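Local coordinates for N-terminal acetyltransferase-like protein (Chaetomium thermophilum, PDB 5NNP) that probably serves as the helical-repeat auxiliary subunit of an N-terminal acetyltransferase complex, at residues Met49-Leu54 with Trp81-Ile86; Ala463-Phe468 with Cys486-Thr491; Ile145-Thr150 with Asp184-Glu189; His167-Tyr172 with Leu191-Thr196. One frame throughout, in Å; residues are numbered along the deposited sequence.

How the contacts relate
All four contacts join helices of a repeat-built, almost wholly helical chain, but their chemistry differs. Contacts 1, 2 and 4 are buried. Contact 1, near the N-terminal end, is purely aliphatic, and contact 2 is sulfur and aromatic rings. Contact 4 mixes apolar packing with one lysine–threonine bond. Contact 3 is only partly buried and is polar and bridged by water. Contacts 3 and 4 are close neighbours, with centres about 10 Å apart; both use helix 185-200, and they touch where Arg146 and Trp149 meet Tyr172. Contact 2 lies on the opposite side of the chain's centre from that pair, its centre more than 40 Å from every other.

Contact 1 of 4, residues Met49-Leu54 with Trp81-Ile86; sequences MKALIL and WHVYGI
Leu52 meets Val83 and Ile86 where helix 44-55 runs alongside helix 78-90 in the tetratricopeptide-repeat region; the second helix opens the predicted repeat 78-111. The two short segments point nearly the same way, at 14°, with their axes 9.7 Å apart, consistent with the side-by-side stacking of helices in a TPR superhelix.

The contact across the segments is aliphatic throughout. Val83 turns its fork to the partner helix: with CG1 anti to the backbone N (chi1 168°) and CG2 anti to the carbonyl carbon, both methyls face Leu52. Leu52 CG sits across that fork, 4.1 Å from Val83 CG1 and equally far from Val83 CG2. One turn further on, the branch methyl of Ile86 comes in at about a right angle to the leucine, and Ile86 CG2 is 3.9 Å from Leu52 CD2. Ala51 adds a lighter touch, its CB 4.4 Å from Val83 CG1.

Outside the pair, the same few side chains tie into more helices. Leu52 also packs on Tyr21 of helix 9-22, and Ile86 on Tyr101 of helix 94-107, whose ring meets that of His82 as well. The other end of Ile86 stays on its own helix, where CD1 lies 3.8 Å above one face of the His82 imidazole, offset toward the ring's rim.

Contact 2 of 4, residues Ala463-Phe468 with Cys486-Thr491; sequences ATMGLF and CIWFLT
Met465 reaches from helix 458-465 to Trp488 and Phe489, in the first turn of helix 487-499, and makes a Met-aromatic contact with each. Both helices belong to the part of the chain related to NatA auxiliary subunits, an alpha-helical repeat fold.

The sulfur interactions are oblique. Met465 SD lies 5.1 Å from the centroid of the Trp488 six-membered ring and a similar distance from that of Phe489. The thioether chain bends at both chi2 (-79°) and chi3 (-68°), which folds the methyl back among the rings.

Apolar contacts fill in around the sulfur. Met465 CE stands 3.8 Å from Trp488 CZ2, while further back along the chain Met465 CG is 4.0 Å from Phe489 CE1. With an alanine here, both rings would probably lose their sulfur and methyl neighbours and a gap would open between the helices. Trp488 is steadied from its own helix too: Phe489 CB lies over the centre of one indole face. A ring on another protein's chain meets the indole nearly perpendicularly, placing the contact beside a subunit interface.

On the helix 487-499 side, Ile487 O accepts from Thr491 N and, on the opposite face of its plane, from the threonine hydroxyl, with Thr491 OG1 2.7 Å from Ile487 O.

Contact 3 of 4, residues Ile145-Thr150 with Asp184-Glu189; sequences IRQNWT and DLEHSE
Arg146 and His187 join the starts of two helices through a nearly straight hydrogen bond. Arg146 NH2 donates to His187 ND1 over 2.9 Å (169° at the hydrogen), meeting the imidazole at its edge and in its plane. His187 ND1 in turn lies in the plane of the guanidinium, although the two flat groups are turned 51° against each other. A weak second bond comes from NH1 of the same arginine. With ND1 used as acceptor beside a cation, protonation of this histidine is probably disfavoured.

Arg146 gets there as an extended arm, CG anti to the backbone N (chi1 -179°). Glu186 slides past it in the opposite direction, and Arg146 CD packs 3.7 Å from Glu186 OE1. Carboxylate and guanidinium do not pair directly; water 1 stands between, accepting from Arg146 NH2 and donating to Glu186 OE1 and Asp184 OD2. Water 2 donates to Glu186 OE2 and takes a weak bond from Gln147 N.

One shell out, Asp184 is the N-cap of helix 185-200, and its OD1 accepts from His187 N at 2.9 Å, fixing the turn that carries the histidine.

Helices 146-159 and 185-200 run nearly parallel here, their local axes 12.2 Å apart. Tyr172 of helix 162-175 packs on Arg146, and helix 527-534 meets Gln147 through Leu532 and Arg533.

Contact 4 of 4, residues His167-Tyr172 with Leu191-Thr196; sequences HILTTY and LLYKNT
Leu169 makes the close-packed half of this contact, pushing one methyl between Tyr193 and the backbone of Lys194. Its CD1 lies 3.7 Å from Tyr193 CD2, approaching the ring obliquely while the two side chains run at about a right angle. The same methyl rests 3.9 Å from Lys194 CA and as near to CB of that lysine. Tyr193 is held at its far end by His157, which hydrogen-bonds its OH, and Ile154 and Val541 pack on it too, so the phenol is wedged among several helices. Leu169 itself leans on Ala153 of helix 146-159.

Helices 162-175 and 185-200 are consecutive in the chain and run roughly antiparallel, their local directions 146° apart and axes 10.4 Å apart, a packing consistent with a TPR-like helical superhelix. Leu169 and Lys194 face each other at the closest backbone approach, their CA atoms 6.8 Å apart.

The other half is looser and polar. Lys194 stretches out with CG anti to the backbone N (chi1 173°) and every later torsion extended, so that NZ donates to Thr170 OG1 over 2.9 Å. A leucine in its place would probably leave that threonine oxygen without its charged donor and the weak, long ion pair with Glu173 unmade. Thr170 is partly exposed; its hydroxyl also bonds to Glu166 O in its own helix and to a glycerol, probably from the crystallisation liquor.

Contact 1 of 4, residues Met49-Leu54 with Trp81-Ile86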
# COMPACT_ATOMS: atom_id res chain seq x y z
N MET A 49 30.95 0.53 -26.17
CA MET A 49 31.03 -0.83 -25.66
C MET A 49 31.97 -0.91 -24.47
O MET A 49 31.78 -1.71 -23.56
CB MET A 49 31.49 -1.79 -26.75
CG MET A 49 30.44 -2.06 -27.80
SD MET A 49 28.91 -2.62 -27.04
CE MET A 49 29.51 -4.00 -26.08
N LYS A 50 33.00 -0.07 -24.48
CA LYS A 50 33.94 0.01 -23.38
C LYS A 50 33.30 0.73 -22.20
O LYS A 50 33.57 0.40 -21.04
CB LYS A 50 35.22 0.72 -23.82
CG LYS A 50 36.23 0.95 -22.72
CD LYS A 50 37.44 1.71 -23.27
CE LYS A 50 38.48 1.97 -22.19
NZ LYS A 50 39.67 2.69 -22.73
N ALA A 51 32.44 1.70 -22.50
CA ALA A 51 31.71 2.46 -21.50
C ALA A 51 30.78 1.56 -20.70
O ALA A 51 30.60 1.77 -19.50
CB ALA A 51 30.92 3.58 -22.14
N LEU A 52 30.19 0.57 -21.37
CA LEU A 52 29.33 -0.41 -20.70
C LEU A 52 30.09 -1.21 -19.67
O LEU A 52 29.67 -1.32 -18.52
CB LEU A 52 28.70 -1.36 -21.72
CG LEU A 52 27.39 -0.99 -22.39
CD1 LEU A 52 26.88 -2.18 -23.20
CD2 LEU A 52 26.36 -0.54 -21.37
N ILE A 53 31.21 -1.79 -20.10
CA ILE A 53 32.04 -2.61 -19.23
C ILE A 53 32.55 -1.81 -18.04
O ILE A 53 32.64 -2.32 -16.93
CB ILE A 53 33.24 -3.20 -20.00
CG1 ILE A 53 32.73 -4.10 -21.13
CG2 ILE A 53 34.14 -3.99 -19.05
CD1 ILE A 53 33.84 -4.69 -22.00
N LEU A 54 32.88 -0.54 -18.28
CA LEU A 54 33.31 0.32 -17.19
C LEU A 54 32.19 0.48 -16.17
O LEU A 54 32.42 0.36 -14.96
CB LEU A 54 33.74 1.69 -17.72
CG LEU A 54 35.03 1.69 -18.55
CD1 LEU A 54 35.33 3.09 -19.05
CD2 LEU A 54 36.19 1.16 -17.72
N TRP A 81 23.87 5.82 -28.64
CA TRP A 81 22.71 6.36 -27.93
C TRP A 81 22.06 5.30 -27.03
O TRP A 81 21.69 5.59 -25.89
CB TRP A 81 21.71 6.94 -28.93
CG TRP A 81 22.21 8.24 -29.51
CD1 TRP A 81 22.76 8.44 -30.75
CD2 TRP A 81 22.25 9.52 -28.85
NE1 TRP A 81 23.12 9.76 -30.90
CE2 TRP A 81 22.82 10.44 -29.75
CE3 TRP A 81 21.86 9.97 -27.58
CZ2 TRP A 81 23.01 11.79 -29.44
CZ3 TRP A 81 22.05 11.33 -27.26
CH2 TRP A 81 22.63 12.22 -28.19
N HIS A 82 21.96 4.07 -27.53
CA HIS A 82 21.45 2.94 -26.75
C HIS A 82 22.25 2.76 -25.45
O HIS A 82 21.67 2.65 -24.37
CB HIS A 82 21.49 1.67 -27.60
CG HIS A 82 20.71 0.53 -27.03
ND1 HIS A 82 20.80 -0.75 -27.54
CD2 HIS A 82 19.84 0.46 -26.00
CE1 HIS A 82 20.00 -1.56 -26.85
NE2 HIS A 82 19.41 -0.84 -25.91
N VAL A 83 23.58 2.74 -25.55
CA VAL A 83 24.47 2.63 -24.40
C VAL A 83 24.21 3.74 -23.38
O VAL A 83 24.04 3.49 -22.18
CB VAL A 83 25.96 2.68 -24.83
CG1 VAL A 83 26.86 2.86 -23.63
CG2 VAL A 83 26.34 1.43 -25.58
N TYR A 84 24.20 4.97 -23.87
CA TYR A 84 23.94 6.15 -23.06
C TYR A 84 22.65 5.95 -22.23
O TYR A 84 22.61 6.26 -21.04
CB TYR A 84 23.84 7.38 -23.97
CG TYR A 84 24.10 8.72 -23.33
CD1 TYR A 84 25.22 8.93 -22.52
CD2 TYR A 84 23.26 9.82 -23.57
CE1 TYR A 84 25.47 10.18 -21.94
CE2 TYR A 84 23.50 11.06 -22.99
CZ TYR A 84 24.60 11.23 -22.18
OH TYR A 84 24.85 12.46 -21.62
N GLY A 85 21.62 5.42 -22.88
CA GLY A 85 20.36 5.14 -22.22
C GLY A 85 20.48 4.07 -21.15
O GLY A 85 20.00 4.23 -20.03
N ILE A 86 21.15 2.97 -21.51
CA ILE A 86 21.38 1.87 -20.59
C ILE A 86 22.07 2.33 -19.30
O ILE A 86 21.65 1.96 -18.21
CB ILE A 86 22.22 0.77 -21.26
CG1 ILE A 86 21.42 0.12 -22.39
CG2 ILE A 86 22.65 -0.30 -20.25
CD1 ILE A 86 22.23 -0.83 -23.24

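Contact 2 of 4, residues Ala463-Phe468 with Cys486-Thr491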
# COMPACT_ATOMS: atom_id res chain seq x y z
N ALA A 463 17.70 -5.12 20.35
CA ALA A 463 18.09 -6.47 20.73
C ALA A 463 16.85 -7.35 20.93
O ALA A 463 16.89 -8.56 20.74
CB ALA A 463 18.93 -6.45 21.98
N THR A 464 15.74 -6.72 21.30
CA THR A 464 14.46 -7.41 21.38
C THR A 464 14.04 -7.87 19.98
O THR A 464 13.62 -9.02 19.78
CB THR A 464 13.38 -6.49 21.97
OG1 THR A 464 13.81 -5.98 23.24
CG2 THR A 464 12.05 -7.22 22.13
N MET A 465 14.15 -6.97 19.01
CA MET A 465 13.77 -7.31 17.65
C MET A 465 14.70 -8.39 17.11
O MET A 465 14.29 -9.21 16.29
CB MET A 465 13.81 -6.07 16.76
CG MET A 465 12.84 -4.98 17.18
SD MET A 465 11.11 -5.21 16.69
CE MET A 465 11.22 -5.02 14.91
N GLY A 466 15.94 -8.40 17.60
CA GLY A 466 16.91 -9.41 17.23
C GLY A 466 16.43 -10.83 17.52
O GLY A 466 16.91 -11.79 16.91
N LEU A 467 15.47 -10.97 18.44
CA LEU A 467 14.91 -12.28 18.71
C LEU A 467 14.12 -12.85 17.50
O LEU A 467 13.90 -14.06 17.43
CB LEU A 467 14.01 -12.23 19.94
CG LEU A 467 14.63 -12.40 21.34
CD1 LEU A 467 16.13 -12.13 21.36
CD2 LEU A 467 13.91 -11.52 22.36
N PHE A 468 13.73 -12.00 16.56
CA PHE A 468 12.95 -12.45 15.40
C PHE A 468 13.55 -12.15 14.02
O PHE A 468 13.03 -12.63 13.03
CB PHE A 468 11.54 -11.89 15.46
CG PHE A 468 10.65 -12.63 16.42
CD1 PHE A 468 10.75 -12.41 17.78
CD2 PHE A 468 9.72 -13.55 15.96
CE1 PHE A 468 9.93 -13.09 18.68
CE2 PHE A 468 8.91 -14.25 16.83
CZ PHE A 468 9.01 -14.02 18.20
N CYS A 486 11.06 -2.38 7.02
CA CYS A 486 10.25 -2.19 8.22
C CYS A 486 10.17 -0.72 8.64
O CYS A 486 11.01 -0.23 9.42
CB CYS A 486 10.80 -3.04 9.38
SG CYS A 486 9.70 -3.13 10.82
N ILE A 487 9.14 -0.03 8.15
CA ILE A 487 9.00 1.42 8.35
C ILE A 487 8.59 1.83 9.78
O ILE A 487 9.02 2.87 10.28
CB ILE A 487 7.98 2.00 7.34
CG1 ILE A 487 8.52 1.86 5.91
CG2 ILE A 487 7.68 3.48 7.63
CD1 ILE A 487 7.55 2.27 4.82
N TRP A 488 7.76 1.04 10.45
CA TRP A 488 7.34 1.41 11.80
C TRP A 488 8.58 1.47 12.69
O TRP A 488 8.80 2.45 13.41
CB TRP A 488 6.27 0.46 12.37
CG TRP A 488 6.78 -0.82 13.00
CD1 TRP A 488 6.80 -2.07 12.44
CD2 TRP A 488 7.32 -0.98 14.33
NE1 TRP A 488 7.33 -2.98 13.32
CE2 TRP A 488 7.65 -2.34 14.48
CE3 TRP A 488 7.57 -0.10 15.39
CZ2 TRP A 488 8.21 -2.84 15.66
CZ3 TRP A 488 8.13 -0.61 16.56
CH2 TRP A 488 8.44 -1.96 16.68
N PHE A 489 9.42 0.44 12.61
CA PHE A 489 10.56 0.42 13.51
C PHE A 489 11.55 1.51 13.15
O PHE A 489 12.06 2.20 14.03
CB PHE A 489 11.27 -0.94 13.51
CG PHE A 489 12.48 -0.95 14.39
CD1 PHE A 489 12.34 -1.11 15.76
CD2 PHE A 489 13.74 -0.77 13.87
CE1 PHE A 489 13.43 -1.11 16.58
CE2 PHE A 489 14.85 -0.76 14.71
CZ PHE A 489 14.68 -0.93 16.07
N LEU A 490 11.83 1.67 11.86
CA LEU A 490 12.77 2.69 11.40
C LEU A 490 12.32 4.08 11.86
O LEU A 490 13.13 4.87 12.34
CB LEU A 490 12.91 2.65 9.88
CG LEU A 490 13.64 1.45 9.25
CD1 LEU A 490 13.62 1.52 7.73
CD2 LEU A 490 15.06 1.35 9.74
N THR A 491 11.03 4.37 11.74
CA THR A 491 10.51 5.68 12.15
C THR A 491 10.64 5.86 13.66
O THR A 491 11.16 6.88 14.13
CB THR A 491 9.05 5.88 11.74
OG1 THR A 491 8.89 5.59 10.35
CG2 THR A 491 8.62 7.31 11.99

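Contact 3 of 4, residues Ile145-Thr150 with Asp184-Glu189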
# COMPACT_ATOMS: atom_id res chain seq x y z
N ILE A 145 -0.41 -11.22 -31.86
CA ILE A 145 -0.35 -11.48 -30.42
C ILE A 145 -1.30 -10.60 -29.60
O ILE A 145 -1.18 -9.38 -29.63
CB ILE A 145 1.10 -11.28 -29.90
CG1 ILE A 145 2.06 -12.15 -30.72
CG2 ILE A 145 1.19 -11.62 -28.42
CD1 ILE A 145 3.49 -12.15 -30.22
N ARG A 146 -2.22 -11.21 -28.86
CA ARG A 146 -3.29 -10.45 -28.20
C ARG A 146 -2.76 -9.42 -27.20
O ARG A 146 -3.34 -8.34 -27.09
CB ARG A 146 -4.29 -11.36 -27.50
CG ARG A 146 -5.43 -10.59 -26.83
CD ARG A 146 -6.64 -11.45 -26.41
NE ARG A 146 -7.82 -10.62 -26.14
CZ ARG A 146 -9.05 -11.10 -25.95
NH1 ARG A 146 -10.06 -10.26 -25.73
NH2 ARG A 146 -9.29 -12.41 -25.99
N GLN A 147 -1.68 -9.73 -26.49
CA GLN A 147 -1.10 -8.79 -25.51
C GLN A 147 -0.90 -7.41 -26.06
O GLN A 147 -1.12 -6.42 -25.38
CB GLN A 147 0.27 -9.26 -25.03
CG GLN A 147 0.31 -10.52 -24.26
CD GLN A 147 1.73 -10.90 -23.95
OE1 GLN A 147 2.63 -10.06 -23.97
NE2 GLN A 147 1.96 -12.19 -23.68
N ASN A 148 -0.44 -7.33 -27.30
CA ASN A 148 -0.15 -6.04 -27.90
C ASN A 148 -1.39 -5.22 -28.17
O ASN A 148 -1.29 -4.01 -28.23
CB ASN A 148 0.64 -6.22 -29.19
CG ASN A 148 2.00 -6.84 -28.95
OD1 ASN A 148 2.61 -6.59 -27.92
ND2 ASN A 148 2.47 -7.65 -29.89
N TRP A 149 -2.56 -5.86 -28.33
CA TRP A 149 -3.81 -5.09 -28.50
C TRP A 149 -4.24 -4.52 -27.17
O TRP A 149 -4.53 -3.32 -27.05
CB TRP A 149 -4.93 -5.95 -29.09
CG TRP A 149 -4.68 -6.34 -30.50
CD1 TRP A 149 -3.95 -7.40 -30.93
CD2 TRP A 149 -5.17 -5.68 -31.68
NE1 TRP A 149 -3.93 -7.44 -32.29
CE2 TRP A 149 -4.67 -6.40 -32.79
CE3 TRP A 149 -5.97 -4.55 -31.92
CZ2 TRP A 149 -4.94 -6.03 -34.11
CZ3 TRP A 149 -6.23 -4.18 -33.23
CH2 TRP A 149 -5.71 -4.92 -34.31
N THR A 150 -4.26 -5.39 -26.16
CA THR A 150 -4.60 -5.01 -24.79
C THR A 150 -3.71 -3.88 -24.26
O THR A 150 -4.20 -2.92 -23.68
CB THR A 150 -4.48 -6.21 -23.86
OG1 THR A 150 -5.34 -7.23 -24.35
CG2 THR A 150 -4.86 -5.84 -22.42
N ASP A 184 -10.68 -19.80 -21.06
CA ASP A 184 -9.67 -18.82 -21.44
C ASP A 184 -9.70 -17.65 -20.46
O ASP A 184 -10.54 -16.76 -20.57
CB ASP A 184 -9.94 -18.33 -22.88
CG ASP A 184 -8.87 -17.41 -23.42
OD1 ASP A 184 -8.17 -16.75 -22.64
OD2 ASP A 184 -8.74 -17.33 -24.66
N LEU A 185 -8.76 -17.64 -19.51
CA LEU A 185 -8.73 -16.59 -18.50
C LEU A 185 -8.36 -15.23 -19.08
O LEU A 185 -8.85 -14.20 -18.63
CB LEU A 185 -7.75 -16.95 -17.38
CG LEU A 185 -7.75 -15.96 -16.22
CD1 LEU A 185 -9.13 -15.90 -15.62
CD2 LEU A 185 -6.74 -16.33 -15.17
N GLU A 186 -7.49 -15.22 -20.09
CA GLU A 186 -7.10 -13.98 -20.76
C GLU A 186 -8.33 -13.30 -21.39
O GLU A 186 -8.56 -12.10 -21.21
CB GLU A 186 -6.03 -14.25 -21.82
CG GLU A 186 -5.48 -13.00 -22.49
CD GLU A 186 -4.56 -13.33 -23.65
OE1 GLU A 186 -4.96 -14.14 -24.51
OE2 GLU A 186 -3.44 -12.78 -23.70
N HIS A 187 -9.12 -14.08 -22.12
CA HIS A 187 -10.32 -13.54 -22.74
C HIS A 187 -11.32 -13.08 -21.69
O HIS A 187 -11.91 -12.01 -21.83
CB HIS A 187 -10.95 -14.57 -23.67
CG HIS A 187 -12.15 -14.07 -24.40
ND1 HIS A 187 -12.06 -13.09 -25.37
CD2 HIS A 187 -13.46 -14.39 -24.31
CE1 HIS A 187 -13.27 -12.83 -25.84
NE2 HIS A 187 -14.14 -13.61 -25.21
N SER A 188 -11.49 -13.86 -20.63
CA SER A 188 -12.39 -13.49 -19.52
C SER A 188 -12.01 -12.15 -18.88
O SER A 188 -12.86 -11.27 -18.71
CB SER A 188 -12.39 -14.59 -18.46
OG SER A 188 -13.11 -14.17 -17.32
N GLU A 189 -10.74 -12.01 -18.53
CA GLU A 189 -10.21 -10.77 -18.00
C GLU A 189 -10.33 -9.61 -18.97
O GLU A 189 -10.58 -8.48 -18.56
CB GLU A 189 -8.75 -10.97 -17.59
CG GLU A 189 -8.60 -11.75 -16.30
CD GLU A 189 -9.31 -11.08 -15.13
OE1 GLU A 189 -9.06 -9.88 -14.88
OE2 GLU A 189 -10.12 -11.75 -14.46
O HOH W 1 -7.56 -14.77 -25.29
O HOH W 2 -1.54 -12.69 -25.73

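Contact 4 of 4, residues His167-Tyr172 with Leu191-Thr196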
# COMPACT_ATOMS: atom_id res chain seq x y z
N HIS A 167 -12.43 0.97 -28.30
CA HIS A 167 -12.34 0.66 -29.72
C HIS A 167 -11.27 -0.41 -30.02
O HIS A 167 -11.50 -1.32 -30.80
CB HIS A 167 -12.05 1.95 -30.49
CG HIS A 167 -11.89 1.75 -31.96
ND1 HIS A 167 -10.69 1.97 -32.61
CD2 HIS A 167 -12.77 1.38 -32.92
CE1 HIS A 167 -10.84 1.73 -33.90
NE2 HIS A 167 -12.09 1.37 -34.11
N ILE A 168 -10.10 -0.28 -29.39
CA ILE A 168 -9.01 -1.21 -29.62
C ILE A 168 -9.39 -2.59 -29.09
O ILE A 168 -9.14 -3.60 -29.76
CB ILE A 168 -7.70 -0.73 -28.96
CG1 ILE A 168 -7.19 0.53 -29.67
CG2 ILE A 168 -6.64 -1.80 -29.01
CD1 ILE A 168 -7.15 0.42 -31.22
N LEU A 169 -10.04 -2.62 -27.93
CA LEU A 169 -10.49 -3.87 -27.32
C LEU A 169 -11.54 -4.56 -28.17
O LEU A 169 -11.47 -5.77 -28.42
CB LEU A 169 -11.03 -3.64 -25.92
CG LEU A 169 -9.94 -3.39 -24.86
CD1 LEU A 169 -10.53 -2.89 -23.54
CD2 LEU A 169 -9.13 -4.65 -24.64
N THR A 170 -12.53 -3.78 -28.63
CA THR A 170 -13.58 -4.36 -29.43
C THR A 170 -13.06 -4.79 -30.80
O THR A 170 -13.53 -5.78 -31.37
CB THR A 170 -14.74 -3.38 -29.65
OG1 THR A 170 -15.32 -3.03 -28.38
CG2 THR A 170 -15.81 -4.03 -30.55
N THR A 171 -12.08 -4.06 -31.34
CA THR A 171 -11.54 -4.41 -32.65
C THR A 171 -10.92 -5.80 -32.59
O THR A 171 -11.14 -6.62 -33.49
CB THR A 171 -10.51 -3.38 -33.15
OG1 THR A 171 -11.18 -2.14 -33.41
CG2 THR A 171 -9.84 -3.85 -34.43
N TYR A 172 -10.18 -6.07 -31.52
CA TYR A 172 -9.61 -7.40 -31.34
C TYR A 172 -10.69 -8.48 -31.31
O TYR A 172 -10.62 -9.44 -32.08
CB TYR A 172 -8.76 -7.51 -30.07
CG TYR A 172 -8.15 -8.87 -30.01
CD1 TYR A 172 -7.00 -9.16 -30.71
CD2 TYR A 172 -8.77 -9.91 -29.33
CE1 TYR A 172 -6.45 -10.41 -30.71
CE2 TYR A 172 -8.23 -11.18 -29.33
CZ TYR A 172 -7.07 -11.42 -30.02
OH TYR A 172 -6.51 -12.68 -30.04
N LEU A 191 -12.68 -9.22 -21.21
CA LEU A 191 -14.08 -8.80 -21.21
C LEU A 191 -14.40 -7.90 -20.01
O LEU A 191 -15.05 -6.86 -20.16
CB LEU A 191 -15.00 -10.02 -21.21
CG LEU A 191 -15.05 -10.84 -22.50
CD1 LEU A 191 -15.64 -12.21 -22.24
CD2 LEU A 191 -15.85 -10.12 -23.59
N LEU A 192 -13.91 -8.26 -18.83
CA LEU A 192 -14.21 -7.45 -17.66
C LEU A 192 -13.52 -6.08 -17.74
O LEU A 192 -14.10 -5.06 -17.37
CB LEU A 192 -13.81 -8.18 -16.39
CG LEU A 192 -14.60 -9.45 -16.04
CD1 LEU A 192 -14.01 -10.10 -14.78
CD2 LEU A 192 -16.10 -9.18 -15.85
N TYR A 193 -12.30 -6.06 -18.24
CA TYR A 193 -11.57 -4.80 -18.39
C TYR A 193 -12.34 -3.82 -19.28
O TYR A 193 -12.56 -2.66 -18.89
CB TYR A 193 -10.16 -5.05 -18.94
CG TYR A 193 -9.35 -3.80 -19.17
CD1 TYR A 193 -9.17 -2.86 -18.17
CD2 TYR A 193 -8.73 -3.57 -20.40
CE1 TYR A 193 -8.42 -1.70 -18.39
CE2 TYR A 193 -7.97 -2.42 -20.63
CZ TYR A 193 -7.82 -1.49 -19.62
OH TYR A 193 -7.07 -0.36 -19.86
N LYS A 194 -12.78 -4.29 -20.45
CA LYS A 194 -13.64 -3.51 -21.34
C LYS A 194 -14.91 -3.06 -20.62
O LYS A 194 -15.34 -1.90 -20.77
CB LYS A 194 -14.01 -4.30 -22.60
CG LYS A 194 -15.06 -3.60 -23.52
CD LYS A 194 -15.51 -4.50 -24.70
CE LYS A 194 -16.50 -3.82 -25.60
NZ LYS A 194 -17.03 -4.72 -26.70
N ASN A 195 -15.52 -3.95 -19.85
CA ASN A 195 -16.72 -3.58 -19.09
C ASN A 195 -16.43 -2.42 -18.14
O ASN A 195 -17.20 -1.46 -18.09
CB ASN A 195 -17.29 -4.77 -18.31
CG ASN A 195 -18.68 -4.46 -17.72
OD1 ASN A 195 -18.79 -4.00 -16.58
ND2 ASN A 195 -19.74 -4.71 -18.51
N THR A 196 -15.33 -2.47 -17.39
CA THR A 196 -15.04 -1.37 -16.48
C THR A 196 -14.83 -0.09 -17.28
O THR A 196 -15.17 1.00 -16.82
CB THR A 196 -13.81 -1.64 -15.59
OG1 THR A 196 -12.63 -1.76 -16.39
CG2 THR A 196 -14.00 -2.90 -14.77